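Local coordinates for protein tryptophan--tRNA ligase (Mycoplasma pneumoniae, PDB 2YY5) that probably catalyses the ATP-dependent attachment of tryptophan to its cognate tRNA, working as a homodimer of the class I aminoacyl-tRNA synthetase family, at residues L299-I302 against Q303-E307. The protein carries 1 engineered substitution. Sequence-based numbering, arbitrary orientation.
Sequences LVNI and QRKRE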
ATOM      1  N   LEU B 299     -21.558  13.038  28.120  1.00 26.20           N
ATOM      2  CA  LEU B 299     -21.838  11.722  27.555  1.00 29.66           C
ATOM      3  C   LEU B 299     -23.324  11.496  27.277  1.00 33.93           C
ATOM      4  O   LEU B 299     -23.698  11.062  26.182  1.00 33.98           O
ATOM      5  CB  LEU B 299     -21.282  10.627  28.473  1.00 26.21           C
ATOM      6  CG  LEU B 299     -19.800  10.271  28.278  1.00 25.41           C
ATOM      7  CD1 LEU B 299     -19.013  11.471  27.824  1.00 24.79           C
ATOM      8  CD2 LEU B 299     -19.231   9.748  29.570  1.00 27.65           C
ATOM      9  N   VAL B 300     -24.169  11.801  28.262  1.00 33.88           N
ATOM     10  CA  VAL B 300     -25.611  11.629  28.108  1.00 30.04           C
ATOM     11  C   VAL B 300     -26.125  12.447  26.924  1.00 26.51           C
ATOM     12  O   VAL B 300     -27.025  12.015  26.216  1.00 26.07           O
ATOM     13  CB  VAL B 300     -26.352  12.026  29.415  1.00 25.19           C
ATOM     14  CG1 VAL B 300     -27.856  12.108  29.189  1.00 15.07           C
ATOM     15  CG2 VAL B 300     -26.056  11.000  30.493  1.00 20.37           C
ATOM     16  N   ASN B 301     -25.530  13.613  26.698  1.00 30.35           N
ATOM     17  CA  ASN B 301     -25.928  14.474  25.585  1.00 34.13           C
ATOM     18  C   ASN B 301     -25.347  14.026  24.237  1.00 36.58           C
ATOM     19  O   ASN B 301     -25.845  14.415  23.180  1.00 38.72           O
ATOM     20  CB  ASN B 301     -25.530  15.924  25.872  1.00 35.03           C
ATOM     21  CG  ASN B 301     -25.762  16.838  24.683  1.00 38.61           C
ATOM     22  OD1 ASN B 301     -24.912  16.953  23.798  1.00 42.71           O
ATOM     23  ND2 ASN B 301     -26.923  17.485  24.650  1.00 38.43           N
ATOM     24  N   ILE B 302     -24.290  13.222  24.269  1.00 36.88           N
ATOM     25  CA  ILE B 302     -23.705  12.724  23.029  1.00 33.74           C
ATOM     26  C   ILE B 302     -24.494  11.466  22.689  1.00 36.53           C
ATOM     27  O   ILE B 302     -25.021  11.318  21.585  1.00 38.64           O
ATOM     28  CB  ILE B 302     -22.213  12.316  23.182  1.00 32.88           C
ATOM     29  CG1 ILE B 302     -21.364  13.492  23.673  1.00 29.09           C
ATOM     30  CG2 ILE B 302     -21.692  11.791  21.847  1.00 30.25           C
ATOM     31  CD1 ILE B 302     -21.391  14.698  22.766  1.00 45.30           C
ATOM     32  N   GLN B 303     -24.568  10.562  23.660  1.00 37.43           N
ATOM     33  CA  GLN B 303     -25.285   9.307  23.499  1.00 37.00           C
ATOM     34  C   GLN B 303     -26.727   9.604  23.103  1.00 36.89           C
ATOM     35  O   GLN B 303     -27.346   8.856  22.357  1.00 36.95           O
ATOM     36  CB  GLN B 303     -25.212   8.512  24.810  1.00 34.49           C
ATOM     37  CG  GLN B 303     -23.788   8.027  25.141  1.00 44.15           C
ATOM     38  CD  GLN B 303     -23.618   7.517  26.570  1.00 49.91           C
ATOM     39  OE1 GLN B 303     -24.441   6.752  27.074  1.00 60.21           O
ATOM     40  NE2 GLN B 303     -22.536   7.931  27.223  1.00 50.46           N
ATOM     41  N   ARG B 304     -27.237  10.727  23.595  1.00 41.29           N
ATOM     42  CA  ARG B 304     -28.598  11.167  23.314  1.00 40.78           C
ATOM     43  C   ARG B 304     -28.733  11.459  21.827  1.00 38.71           C
ATOM     44  O   ARG B 304     -29.487  10.806  21.115  1.00 41.19           O
ATOM     45  CB  ARG B 304     -28.898  12.448  24.109  1.00 47.63           C
ATOM     46  CG  ARG B 304     -30.369  12.843  24.199  1.00 52.57           C
ATOM     47  CD  ARG B 304     -30.567  14.361  24.064  1.00 61.00           C
ATOM     48  NE  ARG B 304     -29.728  15.169  24.958  1.00 66.14           N
ATOM     49  CZ  ARG B 304     -29.828  15.198  26.288  1.00 69.42           C
ATOM     50  NH1 ARG B 304     -29.012  15.970  27.000  1.00 62.04           N
ATOM     51  NH2 ARG B 304     -30.737  14.458  26.911  1.00 69.03           N
ATOM     52  N   LYS B 305     -27.987  12.453  21.365  1.00 38.63           N
ATOM     53  CA  LYS B 305     -28.023  12.863  19.970  1.00 36.78           C
ATOM     54  C   LYS B 305     -27.540  11.766  19.028  1.00 41.78           C
ATOM     55  O   LYS B 305     -28.057  11.601  17.921  1.00 44.74           O
ATOM     56  CB  LYS B 305     -27.166  14.116  19.783  1.00 32.66           C
ATOM     57  CG  LYS B 305     -27.734  15.374  20.422  1.00 28.17           C
ATOM     58  CD  LYS B 305     -26.794  16.563  20.236  1.00 37.73           C
ATOM     59  CE  LYS B 305     -27.521  17.895  20.397  1.00 50.28           C
ATOM     60  NZ  LYS B 305     -28.217  18.046  21.714  1.00 54.64           N
ATOM     61  N   ARG B 306     -26.538  11.024  19.475  1.00 47.13           N
ATOM     62  CA  ARG B 306     -25.961   9.948  18.682  1.00 48.38           C
ATOM     63  C   ARG B 306     -27.025   8.932  18.302  1.00 52.06           C
ATOM     64  O   ARG B 306     -26.931   8.269  17.266  1.00 54.72           O
ATOM     65  CB  ARG B 306     -24.841   9.278  19.481  1.00 41.46           C
ATOM     66  CG  ARG B 306     -24.161   8.135  18.783  1.00 40.12           C
ATOM     67  CD  ARG B 306     -22.790   7.911  19.377  1.00 40.71           C
ATOM     68  NE  ARG B 306     -22.283   6.572  19.103  1.00 42.74           N
ATOM     69  CZ  ARG B 306     -22.889   5.455  19.489  1.00 45.11           C
ATOM     70  NH1 ARG B 306     -22.355   4.277  19.204  1.00 52.54           N
ATOM     71  NH2 ARG B 306     -24.037   5.513  20.152  1.00 39.98           N
ATOM     72  N   GLU B 307     -28.044   8.831  19.146  1.00 55.16           N
ATOM     73  CA  GLU B 307     -29.148   7.901  18.940  1.00 57.74           C
ATOM     74  C   GLU B 307     -30.121   8.396  17.861  1.00 55.59           C
ATOM     75  O   GLU B 307     -30.713   7.600  17.126  1.00 52.04           O
ATOM     76  CB  GLU B 307     -29.884   7.707  20.264  1.00 60.92           C
ATOM     77  CG  GLU B 307     -31.009   6.703  20.238  1.00 71.12           C
ATOM     78  CD  GLU B 307     -31.803   6.724  21.527  1.00 78.24           C
ATOM     79  OE1 GLU B 307     -31.195   6.553  22.607  1.00 82.18           O
ATOM     80  OE2 GLU B 307     -33.035   6.917  21.462  1.00 82.55           O
TER
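The last turns of the alpha-helix 284-308 join L299-I302 to Q303-E307 through i to i+4 backbone bonds, starting with Q303 N to L299 O at 2.7 Å. L299 O also accepts from I302 N, so this carbonyl serves two amides. One turn on, R306 N reaches I302 O at 2.6 Å, whereas K305 N to N301 O is weak at 3.4 Å. With CG of Q303 anti to its carbonyl carbon (chi1 -67°), the side chain runs back along the helix past L299 O and lays its amide against the leucine, NE2 lying 3.2 Å from L299 CB. That amide nitrogen finds its hydrogen-bond acceptor elsewhere, in the backbone O of D218. On another side of the helix, R304 bends at chi2 and chi3 and folds its guanidinium back over the preceding turn, with NH1 3.7 Å from N301 CB. The N301 amide stands at the edge of this guanidinium, the two planes 74° apart, and K305 comes up to the same amide, its NZ 4.0 Å from N301 CG. The contact is intrahelical, and the side chain of L299 is about 14 Å from the bound tryptophanyl-adenylate analogue. I302, K305 and R306 turn to helix 54-71, where I302 packs on V71, while L299 meets I214 and N301 meets V263, both in loops.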